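PDB 2YNQ: ESSB from Geobacillus thermodenitrificans, which is an integral membrane component of the type VII secretion system, here represented by its extracellular helical fragment, and probably works as a self-associating subunit of that machinery. Local coordinates for residues 17-21 and 22-26; 93-96 and 97-101. All coordinates share one frame; numbering follows the deposited sequence. Where two conformers were deposited one is given.

Interaction 1. Residues 17-21 and 22-26; sequences ELFLQ and NKYSD. With NA (sodium ion), chain G.
L18 and K23 meet where helix 7-19 ends in a Schellman motif and turns, through positive-phi N22, into helix 24-31. Two backbone N-H groups close the turn: K23 N reaches L18 O at 2.9 Å, and N22 N reaches F19 O at 2.8 Å. L18 O also accepts from Q21 N, on the opposite face of its carbonyl plane. Packing is tight inside the helical hairpin, where L18 sends CD2 across the K23 chain, 3.7 Å from K23 CD, and CD1 against CB and CG of D26, while V27 and T30 cover more of the leucine. On the other flank F19 swings its ring off the helix, CG anti to the backbone N (chi1 -176°), and CE1 comes to 4.0 Å from the edge of the Y24 ring at CE1; both rings also touch helix 41-53. There a water over the F19 ring links F19 O to N22 OD1, while N22 ND2 is hydrogen-bonded to OE1 of Q136 of the second subunit. The outer side is looser and wet: Q21 lies alongside the extended K23 chain, its NE2 donates to E17 O, and a sodium-bound water donates to its OE1. Replacing K23 by an alanine would probably leave L18 CD2 and the Q21 amide without the aliphatic chain they pack on, and D132 of the second subunit without its weak ion pair. That Q136 oxygen joins Q21 O at the sodium ion, 2.5 Å from Q21 O.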
ATOM      1  N   GLU D  17       8.833   2.414  24.654  1.00 37.63           N
ATOM      2  CA  GLU D  17      10.016   3.225  24.445  1.00 37.82           C
ATOM      3  C   GLU D  17      10.263   3.535  22.958  1.00 37.26           C
ATOM      4  O   GLU D  17      10.714   4.624  22.604  1.00 36.93           O
ATOM      5  CB  GLU D  17      11.239   2.562  25.095  1.00 38.00           C
ATOM      6  CG  GLU D  17      12.565   3.241  24.779  1.00 40.12           C
ATOM      7  CD  GLU D  17      13.736   2.728  25.625  1.00 44.83           C
ATOM      8  OE1 GLU D  17      13.520   1.946  26.586  1.00 45.73           O
ATOM      9  OE2 GLU D  17      14.878   3.127  25.335  1.00 45.68           O
ATOM     10  N   LEU D  18       9.991   2.564  22.095  1.00 37.18           N
ATOM     11  CA  LEU D  18      10.237   2.739  20.659  1.00 37.18           C
ATOM     12  C   LEU D  18       9.125   3.569  20.034  1.00 36.73           C
ATOM     13  O   LEU D  18       9.397   4.464  19.232  1.00 36.97           O
ATOM     14  CB  LEU D  18      10.384   1.394  19.955  1.00 37.08           C
ATOM     15  CG  LEU D  18      11.578   0.551  20.416  1.00 38.21           C
ATOM     16  CD1 LEU D  18      11.265  -0.891  20.082  1.00 38.07           C
ATOM     17  CD2 LEU D  18      12.913   0.994  19.783  1.00 34.85           C
ATOM     18  N   PHE D  19       7.893   3.321  20.461  1.00 35.94           N
ATOM     19  CA  PHE D  19       6.759   4.062  19.934  1.00 36.41           C
ATOM     20  C   PHE D  19       6.812   5.547  20.225  1.00 37.86           C
ATOM     21  O   PHE D  19       6.543   6.379  19.339  1.00 38.26           O
ATOM     22  CB  PHE D  19       5.443   3.500  20.441  1.00 36.05           C
ATOM     23  CG  PHE D  19       4.258   4.181  19.850  1.00 35.50           C
ATOM     24  CD1 PHE D  19       3.878   3.909  18.522  1.00 33.09           C
ATOM     25  CD2 PHE D  19       3.530   5.111  20.600  1.00 33.19           C
ATOM     26  CE1 PHE D  19       2.799   4.552  17.958  1.00 32.97           C
ATOM     27  CE2 PHE D  19       2.445   5.770  20.037  1.00 34.21           C
ATOM     28  CZ  PHE D  19       2.069   5.487  18.712  1.00 33.28           C
ATOM     29  N   LEU D  20       7.162   5.886  21.468  1.00 38.97           N
ATOM     30  CA  LEU D  20       7.272   7.280  21.892  1.00 39.62           C
ATOM     31  C   LEU D  20       8.318   8.056  21.088  1.00 40.45           C
ATOM     32  O   LEU D  20       8.339   9.285  21.133  1.00 40.40           O
ATOM     33  CB  LEU D  20       7.569   7.350  23.386  1.00 40.38           C
ATOM     34  CG  LEU D  20       6.362   6.997  24.246  1.00 40.61           C
ATOM     35  CD1 LEU D  20       6.705   7.095  25.708  1.00 41.17           C
ATOM     36  CD2 LEU D  20       5.216   7.919  23.906  1.00 41.83           C
ATOM     37  N   GLN D  21       9.148   7.307  20.351  1.00 40.63           N
ATOM     38  CA  GLN D  21      10.188   7.805  19.455  1.00 41.75           C
ATOM     39  C   GLN D  21       9.841   7.637  17.983  1.00 41.57           C
ATOM     40  O   GLN D  21      10.712   7.860  17.121  1.00 41.55           O
ATOM     41  CB  GLN D  21      11.435   6.948  19.623  1.00 42.09           C
ATOM     42  CG  GLN D  21      12.355   7.383  20.655  1.00 43.81           C
ATOM     43  CD  GLN D  21      13.499   6.415  20.802  1.00 44.82           C
ATOM     44  OE1 GLN D  21      14.576   6.633  20.236  1.00 46.52           O
ATOM     45  NE2 GLN D  21      13.284   5.341  21.565  1.00 42.13           N
ATOM     46  N   ASN D  22       8.627   7.152  17.699  1.00 40.73           N
ATOM     47  CA  ASN D  22       8.159   6.911  16.322  1.00 39.94           C
ATOM     48  C   ASN D  22       8.916   5.799  15.610  1.00 39.68           C
ATOM     49  O   ASN D  22       9.052   5.810  14.398  1.00 39.70           O
ATOM     50  CB  ASN D  22       8.268   8.185  15.493  1.00 40.08           C
ATOM     51  CG  ASN D  22       7.754   9.400  16.220  1.00 41.23           C
ATOM     52  OD1 ASN D  22       6.598   9.429  16.658  1.00 41.11           O
ATOM     53  ND2 ASN D  22       8.602  10.437  16.335  1.00 40.31           N
ATOM     54  N   LYS D  23       9.426   4.841  16.360  1.00 39.63           N
ATOM     55  CA  LYS D  23      10.168   3.746  15.741  1.00 40.24           C
ATOM     56  C   LYS D  23       9.219   2.611  15.402  1.00 39.82           C
ATOM     57  O   LYS D  23       9.269   1.530  15.997  1.00 40.19           O
ATOM     58  CB  LYS D  23      11.312   3.283  16.649  1.00 40.47           C
ATOM     59  CG  LYS D  23      12.483   4.249  16.617  1.00 41.49           C
ATOM     60  CD  LYS D  23      13.635   3.783  17.459  1.00 43.51           C
ATOM     61  CE  LYS D  23      14.773   4.777  17.376  1.00 47.05           C
ATOM     62  NZ  LYS D  23      15.979   4.186  18.000  1.00 51.43           N
ATOM     63  N   TYR D  24       8.352   2.881  14.434  1.00 39.90           N
ATOM     64  CA  TYR D  24       7.269   1.974  14.070  1.00 39.37           C
ATOM     65  C   TYR D  24       7.750   0.550  13.738  1.00 39.28           C
ATOM     66  O   TYR D  24       7.242  -0.412  14.308  1.00 38.58           O
ATOM     67  CB  TYR D  24       6.428   2.577  12.928  1.00 39.21           C
ATOM     68  CG  TYR D  24       5.949   3.994  13.202  1.00 38.85           C
ATOM     69  CD1 TYR D  24       5.145   4.271  14.295  1.00 39.59           C
ATOM     70  CD2 TYR D  24       6.297   5.054  12.365  1.00 40.54           C
ATOM     71  CE1 TYR D  24       4.705   5.560  14.556  1.00 39.43           C
ATOM     72  CE2 TYR D  24       5.858   6.356  12.621  1.00 40.31           C
ATOM     73  CZ  TYR D  24       5.057   6.590  13.725  1.00 40.21           C
ATOM     74  OH  TYR D  24       4.605   7.857  14.024  1.00 41.91           O
ATOM     75  N   SER D  25       8.737   0.431  12.853  1.00 39.78           N
ATOM     76  CA  SER D  25       9.242  -0.872  12.430  1.00 40.70           C
ATOM     77  C   SER D  25       9.672  -1.674  13.640  1.00 40.98           C
ATOM     78  O   SER D  25       9.361  -2.859  13.764  1.00 41.37           O
ATOM     79  CB  SER D  25      10.427  -0.743  11.459  1.00 41.30           C
ATOM     80  OG  SER D  25      10.138   0.150  10.390  1.00 41.96           O
ATOM     81  N   ASP D  26      10.356  -1.009  14.557  1.00 41.91           N
ATOM     82  CA  ASP D  26      10.945  -1.675  15.707  1.00 42.52           C
ATOM     83  C   ASP D  26       9.882  -2.075  16.723  1.00 41.07           C
ATOM     84  O   ASP D  26      10.037  -3.087  17.413  1.00 41.63           O
ATOM     85  CB  ASP D  26      12.015  -0.779  16.329  1.00 44.05           C
ATOM     86  CG  ASP D  26      13.164  -1.566  16.929  1.00 49.74           C
ATOM     87  OD1 ASP D  26      13.019  -2.806  17.145  1.00 56.32           O
ATOM     88  OD2 ASP D  26      14.222  -0.941  17.202  1.00 55.30           O
TER
HETATM   89 NA    NA G1393      12.696   8.986  16.003  1.00 56.49          NA
HETATM   90  O   HOH W   1       4.920   7.870  17.779  1.00 48.39           O
HETATM   91  O   HOH W   2      14.271   8.499  17.845  1.00 55.30           O
HETATM   92  O   HOH W   3      12.157  10.941  17.773  1.00 49.72           O
HETATM   93  O   HOH W   4      14.682  10.104  15.206  1.00 75.32           O

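Interaction 2. Residues 93-96 and 97-101; sequences LELA and RTIED
R97 and L93 form an i to i+4 contact within the last turns of helix 89-99, just before its C-terminal end, the R97 guanidinium meeting L93 with a face and E94 with an edge. L93 puts CD1 over that face, 3.6 Å above the guanidinium plane and offset toward its rim, whereas E94 brings OE1 to the edge, in the plane. The carboxylate is turned 47° from the guanidinium, and E94 OE1 is still 3.7 Å from R97 NE; as E94 has two conformers, this long ion pair is doubtful. The stronger partner of R97 is E137, on the long helix 124-152. The arginine chain is extended from CG to NE, which carries the charged group past the L93 carbonyl to the leucine methyls. The L93 side chain also touches I105 and L109 of helix 102-118. Around the helix, L95 and I99 cross at a slant, L95 CG lying 4.1 Å from I99 CD1, and both lean on helix 75-85. T98 folds its hydroxyl back onto the preceding turn: OG1 sits anti to the carbonyl carbon (chi1 -53°) and donates to E94 O at 2.8 Å, from the face opposite to that used by T98 N. Then E100 takes a positive phi and the chain turns into D101, the N-cap of helix 102-118, where D101 N makes a weak 3.3 Å bond to A96 O.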
ATOM      1  N   LEU D  93     -10.600  -9.354   7.086  1.00 42.91           N
ATOM      2  CA  LEU D  93     -11.858  -9.390   6.349  1.00 44.31           C
ATOM      3  C   LEU D  93     -13.047  -9.703   7.249  1.00 45.49           C
ATOM      4  O   LEU D  93     -14.072  -9.034   7.169  1.00 46.75           O
ATOM      5  CB  LEU D  93     -11.795 -10.360   5.172  1.00 44.09           C
ATOM      6  CG  LEU D  93     -13.066 -10.587   4.335  1.00 45.48           C
ATOM      7  CD1 LEU D  93     -13.610  -9.295   3.755  1.00 45.57           C
ATOM      8  CD2 LEU D  93     -12.820 -11.602   3.224  1.00 42.85           C
ATOM      9  N   GLU D  94     -12.930 -10.695   8.119  0.50 45.91           N
ATOM     10  CA  GLU D  94     -14.102 -11.059   8.906  0.50 46.91           C
ATOM     11  C   GLU D  94     -14.344 -10.049  10.045  0.50 46.78           C
ATOM     12  O   GLU D  94     -15.488  -9.848  10.458  0.50 47.61           O
ATOM     13  CB  GLU D  94     -14.056 -12.529   9.359  0.50 47.38           C
ATOM     14  CG  GLU D  94     -15.438 -13.242   9.407  0.50 49.34           C
ATOM     15  CD  GLU D  94     -16.174 -13.292   8.052  0.50 49.97           C
ATOM     16  OE1 GLU D  94     -15.525 -13.429   6.983  0.50 49.91           O
ATOM     17  OE2 GLU D  94     -17.420 -13.201   8.065  0.50 48.48           O
ATOM     18  N   LEU D  95     -13.286  -9.385  10.514  1.00 46.00           N
ATOM     19  CA  LEU D  95     -13.439  -8.254  11.442  1.00 45.96           C
ATOM     20  C   LEU D  95     -14.151  -7.079  10.775  1.00 46.15           C
ATOM     21  O   LEU D  95     -15.078  -6.498  11.347  1.00 46.81           O
ATOM     22  CB  LEU D  95     -12.082  -7.801  11.938  1.00 45.47           C
ATOM     23  CG  LEU D  95     -11.908  -6.990  13.216  1.00 47.46           C
ATOM     24  CD1 LEU D  95     -12.929  -7.324  14.308  1.00 50.06           C
ATOM     25  CD2 LEU D  95     -10.539  -7.316  13.727  1.00 48.92           C
ATOM     26  N   ALA D  96     -13.730  -6.755   9.553  1.00 45.51           N
ATOM     27  CA  ALA D  96     -14.326  -5.660   8.798  1.00 45.84           C
ATOM     28  C   ALA D  96     -15.814  -5.890   8.629  1.00 47.20           C
ATOM     29  O   ALA D  96     -16.620  -4.958   8.751  1.00 48.00           O
ATOM     30  CB  ALA D  96     -13.655  -5.526   7.433  1.00 45.26           C
ATOM     31  N   ARG D  97     -16.184  -7.137   8.349  1.00 47.44           N
ATOM     32  CA  ARG D  97     -17.585  -7.455   8.169  1.00 48.82           C
ATOM     33  C   ARG D  97     -18.377  -7.312   9.472  1.00 49.74           C
ATOM     34  O   ARG D  97     -19.517  -6.836   9.463  1.00 51.12           O
ATOM     35  CB  ARG D  97     -17.737  -8.857   7.619  1.00 49.09           C
ATOM     36  CG  ARG D  97     -17.179  -9.073   6.229  1.00 47.80           C
ATOM     37  CD  ARG D  97     -17.785 -10.355   5.740  1.00 48.65           C
ATOM     38  NE  ARG D  97     -17.057 -11.014   4.668  1.00 49.71           N
ATOM     39  CZ  ARG D  97     -17.154 -10.689   3.384  1.00 48.98           C
ATOM     40  NH1 ARG D  97     -17.932  -9.671   3.009  1.00 50.11           N
ATOM     41  NH2 ARG D  97     -16.458 -11.374   2.482  1.00 47.22           N
ATOM     42  N   THR D  98     -17.769  -7.707  10.586  1.00 49.26           N
ATOM     43  CA  THR D  98     -18.407  -7.579  11.887  1.00 50.57           C
ATOM     44  C   THR D  98     -18.637  -6.100  12.189  1.00 50.88           C
ATOM     45  O   THR D  98     -19.693  -5.724  12.690  1.00 52.03           O
ATOM     46  CB  THR D  98     -17.528  -8.204  12.991  1.00 50.53           C
ATOM     47  OG1 THR D  98     -17.204  -9.546  12.631  1.00 51.34           O
ATOM     48  CG2 THR D  98     -18.238  -8.215  14.338  1.00 51.18           C
ATOM     49  N   ILE D  99     -17.632  -5.281  11.881  1.00 50.01           N
ATOM     50  CA  ILE D  99     -17.668  -3.836  12.080  1.00 50.34           C
ATOM     51  C   ILE D  99     -18.681  -3.192  11.148  1.00 50.95           C
ATOM     52  O   ILE D  99     -19.222  -2.134  11.438  1.00 51.72           O
ATOM     53  CB  ILE D  99     -16.270  -3.225  11.779  1.00 49.43           C
ATOM     54  CG1 ILE D  99     -15.247  -3.682  12.813  1.00 49.88           C
ATOM     55  CG2 ILE D  99     -16.307  -1.709  11.774  1.00 49.50           C
ATOM     56  CD1 ILE D  99     -13.804  -3.402  12.374  1.00 50.33           C
ATOM     57  N   GLU D 100     -18.929  -3.848  10.023  1.00 51.40           N
ATOM     58  CA  GLU D 100     -19.783  -3.320   8.964  1.00 52.90           C
ATOM     59  C   GLU D 100     -19.240  -1.997   8.404  1.00 51.99           C
ATOM     60  O   GLU D 100     -19.985  -1.047   8.180  1.00 53.51           O
ATOM     61  CB  GLU D 100     -21.232  -3.183   9.444  1.00 54.65           C
ATOM     62  CG  GLU D 100     -21.805  -4.488   9.977  1.00 58.31           C
ATOM     63  CD  GLU D 100     -23.294  -4.411  10.230  1.00 62.54           C
ATOM     64  OE1 GLU D 100     -23.710  -3.870  11.274  1.00 64.81           O
ATOM     65  OE2 GLU D 100     -24.049  -4.902   9.379  1.00 65.06           O
ATOM     66  N   ASP D 101     -17.935  -1.948   8.189  1.00 49.79           N
ATOM     67  CA  ASP D 101     -17.306  -0.787   7.591  1.00 48.98           C
ATOM     68  C   ASP D 101     -16.997  -1.139   6.138  1.00 48.21           C
ATOM     69  O   ASP D 101     -16.098  -1.946   5.865  1.00 47.38           O
ATOM     70  CB  ASP D 101     -16.021  -0.437   8.353  1.00 47.58           C
ATOM     71  CG  ASP D 101     -15.391   0.874   7.890  1.00 48.17           C
ATOM     72  OD1 ASP D 101     -15.218   1.077   6.650  1.00 46.70           O
ATOM     73  OD2 ASP D 101     -15.061   1.696   8.788  1.00 47.99           O
TER

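How the interactions relate
Both contacts are local and sit where one helix gives way to the next through a residue of positive phi, but on opposite sides of the chain's centre, with their own centres about 28 Å apart. Interaction 1 is a surface contact joining helices 7-19 and 24-31, and its polar side faces the second subunit through a shared sodium ion and side-chain bonds. Interaction 2 is partly buried and runs along helix 89-99, flanked by helices 75-85 and 102-118; no other chain of the assembly touches it. Water and metal accordingly mark residues 17-26, whereas residues 93-101 are held by backbone helix bonds, with a carbonyl-bound hydroxyl, leucine contacts and ion pairing added within one chain.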